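Local coordinates for protein LST4 (Kluyveromyces lactis, PDB 4ZY8) that is probably involved in amino acid uptake and in protein trafficking from the Golgi to the plasma membrane, the part modelled here being its longin domain, at residues A77-F82 with S99-D104; T83-L88 with R95-C100. One frame throughout, in Å; residues are numbered along the deposited sequence.

Contact 1 of 2, residues A77-F82 with S99-D104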
loop_
_atom_site.group_PDB
_atom_site.type_symbol
_atom_site.label_atom_id
_atom_site.label_comp_id
_atom_site.label_asym_id
_atom_site.label_seq_id
_atom_site.Cartn_x
_atom_site.Cartn_y
_atom_site.Cartn_z
ATOM N N ALA A 77 -3.924 16.287 7.841
ATOM C CA ALA A 77 -3.031 15.558 8.751
ATOM C C ALA A 77 -1.528 15.715 8.463
ATOM O O ALA A 77 -0.714 14.986 9.042
ATOM C CB ALA A 77 -3.393 14.086 8.762
ATOM N N ASN A 78 -1.159 16.643 7.578
ATOM C CA ASN A 78 0.251 16.866 7.215
ATOM C C ASN A 78 0.925 15.574 6.746
ATOM O O ASN A 78 2.101 15.313 7.043
ATOM C CB ASN A 78 1.019 17.443 8.407
ATOM C CG ASN A 78 0.480 18.784 8.844
ATOM O OD1 ASN A 78 0.181 19.644 8.017
ATOM N ND2 ASN A 78 0.312 18.958 10.155
ATOM N N ILE A 79 0.166 14.777 6.003
ATOM C CA ILE A 79 0.600 13.450 5.621
ATOM C C ILE A 79 0.534 13.257 4.108
ATOM O O ILE A 79 -0.347 13.793 3.444
ATOM C CB ILE A 79 -0.257 12.395 6.371
ATOM C CG1 ILE A 79 0.371 12.104 7.739
ATOM C CG2 ILE A 79 -0.425 11.135 5.561
ATOM C CD1 ILE A 79 -0.430 11.176 8.609
ATOM N N VAL A 80 1.483 12.501 3.566
ATOM C CA VAL A 80 1.403 12.062 2.186
ATOM C C VAL A 80 1.104 10.569 2.169
ATOM O O VAL A 80 1.666 9.822 2.956
ATOM C CB VAL A 80 2.714 12.391 1.426
ATOM C CG1 VAL A 80 3.073 11.306 0.459
ATOM C CG2 VAL A 80 2.583 13.729 0.725
ATOM N N LEU A 81 0.174 10.156 1.314
ATOM C CA LEU A 81 -0.215 8.756 1.194
ATOM C C LEU A 81 0.182 8.219 -0.174
ATOM O O LEU A 81 -0.262 8.760 -1.190
ATOM C CB LEU A 81 -1.731 8.602 1.422
ATOM C CG LEU A 81 -2.389 7.222 1.296
ATOM C CD1 LEU A 81 -1.996 6.327 2.458
ATOM C CD2 LEU A 81 -3.919 7.345 1.235
ATOM N N PHE A 82 1.045 7.202 -0.226
ATOM C CA PHE A 82 1.331 6.593 -1.519
ATOM C C PHE A 82 0.843 5.150 -1.571
ATOM O O PHE A 82 1.045 4.367 -0.645
ATOM C CB PHE A 82 2.820 6.713 -1.905
ATOM C CG PHE A 82 3.810 6.067 -0.946
ATOM C CD1 PHE A 82 4.354 4.821 -1.224
ATOM C CD2 PHE A 82 4.253 6.736 0.183
ATOM C CE1 PHE A 82 5.303 4.235 -0.374
ATOM C CE2 PHE A 82 5.206 6.166 1.043
ATOM C CZ PHE A 82 5.731 4.915 0.756
ATOM N N SER A 99 -0.715 0.556 0.810
ATOM C CA SER A 99 -0.700 2.011 1.009
ATOM C C SER A 99 0.167 2.425 2.185
ATOM O O SER A 99 0.172 1.776 3.233
ATOM C CB SER A 99 -2.122 2.552 1.243
ATOM O OG SER A 99 -3.026 2.192 0.218
ATOM N N CYS A 100 0.818 3.569 2.064
ATOM C CA CYS A 100 1.701 4.008 3.118
ATOM C C CYS A 100 1.535 5.496 3.412
ATOM O O CYS A 100 1.523 6.310 2.491
ATOM C CB CYS A 100 3.153 3.692 2.747
ATOM S SG CYS A 100 4.355 4.021 4.083
ATOM N N CYS A 101 1.381 5.837 4.693
ATOM C CA CYS A 101 1.348 7.238 5.125
ATOM C C CYS A 101 2.711 7.656 5.656
ATOM O O CYS A 101 3.291 6.958 6.479
ATOM C CB CYS A 101 0.301 7.467 6.224
ATOM S SG CYS A 101 -1.332 6.797 5.900
ATOM N N VAL A 102 3.188 8.799 5.222
ATOM C CA VAL A 102 4.357 9.437 5.778
ATOM C C VAL A 102 4.120 10.942 5.901
ATOM O O VAL A 102 3.204 11.465 5.336
ATOM C CB VAL A 102 5.618 9.195 4.924
ATOM C CG1 VAL A 102 6.066 7.762 5.007
ATOM C CG2 VAL A 102 5.391 9.591 3.485
ATOM N N THR A 103 4.982 11.620 6.632
ATOM C CA THR A 103 4.938 13.069 6.765
ATOM C C THR A 103 5.069 13.754 5.404
ATOM O O THR A 103 5.876 13.324 4.578
ATOM C CB THR A 103 6.081 13.554 7.666
ATOM O OG1 THR A 103 6.070 12.811 8.894
ATOM C CG2 THR A 103 5.941 15.036 7.945
ATOM N N ASP A 104 4.300 14.792 5.184
ATOM C CA ASP A 104 4.286 15.413 3.896
ATOM C C ASP A 104 5.617 16.022 3.479
ATOM O O ASP A 104 5.824 16.292 2.334
ATOM C CB ASP A 104 3.135 16.396 3.761
ATOM C CG ASP A 104 3.232 17.543 4.710
ATOM O OD1 ASP A 104 4.258 17.723 5.355
ATOM O OD2 ASP A 104 2.273 18.288 4.805
#
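Val102 O takes the amide N-H of Val80 at 2.7 Å, the donor lying nearly along the C=O axis, and the CA of Ile79 leans on the same oxygen as a CA-H...O contact. Val102 N returns a bond to Val80 O, and Phe82 and Cys100 exchange a second such pair, Cys100 N reaching Phe82 O over 2.8 Å. These are the hydrogen-bonded pairs of an antiparallel hairpin, strands 79-87 and 95-103, inner strands of the five-stranded sheet of the longin domain; over residues 79-82 and 99-103 their directions are 153° apart. Past the strand ends, Asp104 N bonds Asn78 O from well above the carbonyl plane, and the two side chains lie alongside each other. On the sheet face of Val80, Phe82, Cys100 and Val102, Cys100 packs on one face of the Phe82 ring: CB sits over the ring as a CH-pi contact, 3.7 Å from the Phe82 centroid, while SG meets the ring obliquely. Chi1 of Phe82, 60°, sets CG between backbone N and carbonyl carbon and swings the ring across to the neighbouring strand, where Val102 CG2 comes to its edge. Phe159 of helix 150-166 covers both Phe82 and Cys100. An alanine at Phe82 is likely to leave Cys100 CB without the ring face it packs on and open a gap beside Phe159. On the opposite face, Leu81 CD1 touches Cys101 SG at 3.5 Å and Ile79 CG2 packs on Cys101 CB at 3.8 Å, with Leu50 and Tyr53 of helix 47-55 against Leu81.

Contact 2 of 2, residues T83-L88 with R95-C100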
loop_
_atom_site.group_PDB
_atom_site.type_symbol
_atom_site.label_atom_id
_atom_site.label_comp_id
_atom_site.label_asym_id
_atom_site.label_seq_id
_atom_site.Cartn_x
_atom_site.Cartn_y
_atom_site.Cartn_z
ATOM N N THR A 83 0.171 4.834 -2.669
ATOM C CA THR A 83 -0.566 3.586 -2.813
ATOM C C THR A 83 -0.233 2.837 -4.098
ATOM O O THR A 83 -0.320 3.393 -5.184
ATOM C CB THR A 83 -2.103 3.853 -2.816
ATOM O OG1 THR A 83 -2.499 4.390 -1.557
ATOM C CG2 THR A 83 -2.890 2.558 -3.068
ATOM N N ARG A 84 0.108 1.566 -3.962
ATOM C CA ARG A 84 0.170 0.647 -5.092
ATOM C C ARG A 84 -1.121 -0.150 -5.118
ATOM O O ARG A 84 -1.435 -0.855 -4.155
ATOM C CB ARG A 84 1.374 -0.290 -4.967
ATOM C CG ARG A 84 1.327 -1.573 -5.828
ATOM C CD ARG A 84 1.439 -1.297 -7.337
ATOM N NE ARG A 84 2.621 -0.482 -7.679
ATOM C CZ ARG A 84 3.801 -0.945 -8.085
ATOM N NH1 ARG A 84 4.022 -2.253 -8.213
ATOM N NH2 ARG A 84 4.770 -0.078 -8.368
ATOM N N ILE A 85 -1.867 -0.076 -6.212
ATOM C CA ILE A 85 -3.112 -0.823 -6.265
ATOM C C ILE A 85 -3.050 -1.725 -7.504
ATOM O O ILE A 85 -2.547 -1.320 -8.535
ATOM C CB ILE A 85 -4.334 0.142 -6.250
ATOM C CG1 ILE A 85 -5.650 -0.596 -6.053
ATOM C CG2 ILE A 85 -4.356 1.073 -7.459
ATOM C CD1 ILE A 85 -6.748 0.342 -5.592
ATOM N N PHE A 86 -3.454 -2.981 -7.365
ATOM C CA PHE A 86 -3.337 -3.955 -8.450
ATOM C C PHE A 86 -4.440 -4.992 -8.391
ATOM O O PHE A 86 -5.102 -5.142 -7.366
ATOM C CB PHE A 86 -1.977 -4.661 -8.420
ATOM C CG PHE A 86 -1.665 -5.334 -7.108
ATOM C CD1 PHE A 86 -1.114 -4.614 -6.064
ATOM C CD2 PHE A 86 -1.891 -6.691 -6.938
ATOM C CE1 PHE A 86 -0.822 -5.225 -4.847
ATOM C CE2 PHE A 86 -1.600 -7.313 -5.732
ATOM C CZ PHE A 86 -1.063 -6.569 -4.680
ATOM N N TYR A 87 -4.612 -5.724 -9.471
ATOM C CA TYR A 87 -5.606 -6.765 -9.568
ATOM C C TYR A 87 -5.003 -8.148 -9.381
ATOM O O TYR A 87 -3.883 -8.371 -9.748
ATOM C CB TYR A 87 -6.289 -6.688 -10.928
ATOM C CG TYR A 87 -7.098 -5.449 -11.141
ATOM C CD1 TYR A 87 -6.524 -4.310 -11.637
ATOM C CD2 TYR A 87 -8.438 -5.421 -10.842
ATOM C CE1 TYR A 87 -7.251 -3.180 -11.817
ATOM C CE2 TYR A 87 -9.179 -4.292 -11.029
ATOM C CZ TYR A 87 -8.579 -3.169 -11.518
ATOM O OH TYR A 87 -9.301 -2.047 -11.710
ATOM N N LEU A 88 -5.770 -9.091 -8.858
ATOM C CA LEU A 88 -5.266 -10.441 -8.693
ATOM C C LEU A 88 -4.837 -11.031 -9.998
ATOM O O LEU A 88 -3.864 -11.709 -10.071
ATOM C CB LEU A 88 -6.273 -11.346 -8.014
ATOM C CG LEU A 88 -6.108 -12.861 -8.220
ATOM C CD1 LEU A 88 -4.693 -13.379 -8.114
ATOM C CD2 LEU A 88 -7.050 -13.682 -7.378
ATOM N N ARG A 95 -9.634 -5.284 -6.351
ATOM C CA ARG A 95 -8.329 -4.654 -6.206
ATOM C C ARG A 95 -7.693 -4.924 -4.840
ATOM O O ARG A 95 -8.393 -5.091 -3.831
ATOM C CB ARG A 95 -8.457 -3.143 -6.425
ATOM C CG ARG A 95 -8.791 -2.753 -7.857
ATOM C CD ARG A 95 -9.055 -1.267 -7.991
ATOM N NE ARG A 95 -10.199 -0.860 -7.192
ATOM C CZ ARG A 95 -10.538 0.403 -6.972
ATOM N NH1 ARG A 95 -9.813 1.382 -7.501
ATOM N NH2 ARG A 95 -11.606 0.686 -6.233
ATOM N N ILE A 96 -6.368 -5.041 -4.838
ATOM C CA ILE A 96 -5.591 -5.090 -3.613
ATOM C C ILE A 96 -4.763 -3.819 -3.546
ATOM O O ILE A 96 -4.208 -3.384 -4.558
ATOM C CB ILE A 96 -4.665 -6.306 -3.548
ATOM C CG1 ILE A 96 -5.469 -7.601 -3.490
ATOM C CG2 ILE A 96 -3.754 -6.217 -2.339
ATOM C CD1 ILE A 96 -4.585 -8.840 -3.460
ATOM N N ALA A 97 -4.655 -3.229 -2.363
ATOM C CA ALA A 97 -3.867 -2.023 -2.210
ATOM C C ALA A 97 -2.786 -2.172 -1.136
ATOM O O ALA A 97 -2.997 -2.767 -0.062
ATOM C CB ALA A 97 -4.755 -0.836 -1.889
ATOM N N ILE A 98 -1.618 -1.642 -1.463
ATOM C CA ILE A 98 -0.536 -1.482 -0.505
ATOM C C ILE A 98 -0.329 0.014 -0.344
ATOM O O ILE A 98 0.133 0.677 -1.280
ATOM C CB ILE A 98 0.759 -2.163 -0.977
ATOM C CG1 ILE A 98 0.481 -3.634 -1.296
ATOM C CG2 ILE A 98 1.869 -1.989 0.072
ATOM C CD1 ILE A 98 1.618 -4.344 -1.891
ATOM N N SER A 99 -0.715 0.556 0.810
ATOM C CA SER A 99 -0.700 2.011 1.009
ATOM C C SER A 99 0.167 2.425 2.185
ATOM O O SER A 99 0.172 1.776 3.233
ATOM C CB SER A 99 -2.122 2.552 1.243
ATOM O OG SER A 99 -3.026 2.192 0.218
ATOM N N CYS A 100 0.818 3.569 2.064
ATOM C CA CYS A 100 1.701 4.008 3.118
ATOM C C CYS A 100 1.535 5.496 3.412
ATOM O O CYS A 100 1.523 6.310 2.491
ATOM C CB CYS A 100 3.153 3.692 2.747
ATOM S SG CYS A 100 4.355 4.021 4.083
#
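Phe86 lays its ring across Ile96, whose CB stands over one face, 4.1 Å from the Phe86 centroid, with CG2 touching CZ at 3.6 Å. This is the half of the antiparallel hairpin nearer its turn, two inner strands of the longin sheet, whose segments 83-87 and 95-100 run at 175° to each other. With chi1 at 56° the Phe86 ring turns toward the partner strand, and Ile98 CD1 reaches its edge at CE1. Leu129 of helix 114-134 packs on Phe86 from outside the hairpin. Between the backbones, Arg84 pairs with Ile98 and Phe86 with Ile96, two hydrogen bonds each. Arg84 starts on the Phe86 side of the sheet but bends at chi2 and chi3, leading its guanidinium away from the hairpin to salt bridges with Asp69, Asp122 and Glu125, acids that probably balance its buried charge. On the other face, the aliphatic part of Arg95 does the packing: CG lies over the Tyr87 ring, 3.9 Å from its centroid, while CD meets Ile85 CD1 at 3.7 Å. Tyr87 and Arg95 run side by side, ring and guanidinium planes 27° apart, and Arg95 NH2 goes on to a salt bridge with Glu18. Further along this face, Thr83 CG2 packs on Ala97 CB at 4.0 Å, and Thr83 OG1 and Ser99 OG share a hydrogen bond of 2.9 Å.

In the fold
From the N terminus the chain lays down strands 12-17 and 29-35, helix 47-55 and edge strand 68-74 before entering strand 79-87, which runs through contact 1 and then contact 2. It turns back between Leu88 and Arg95, and strand 95-103 passes the two in reverse order. Contact 2 therefore closes the short loop of the hairpin and contact 1 the longer one around it, the two meeting at Ser99 and Cys100 with centres about 16 Å apart. The hairpin joins both halves of the sheet: strand 68-74 flanks its first strand and 12-17 its second. Helix 47-55 covers one face, helices 114-134 and 150-166 the other.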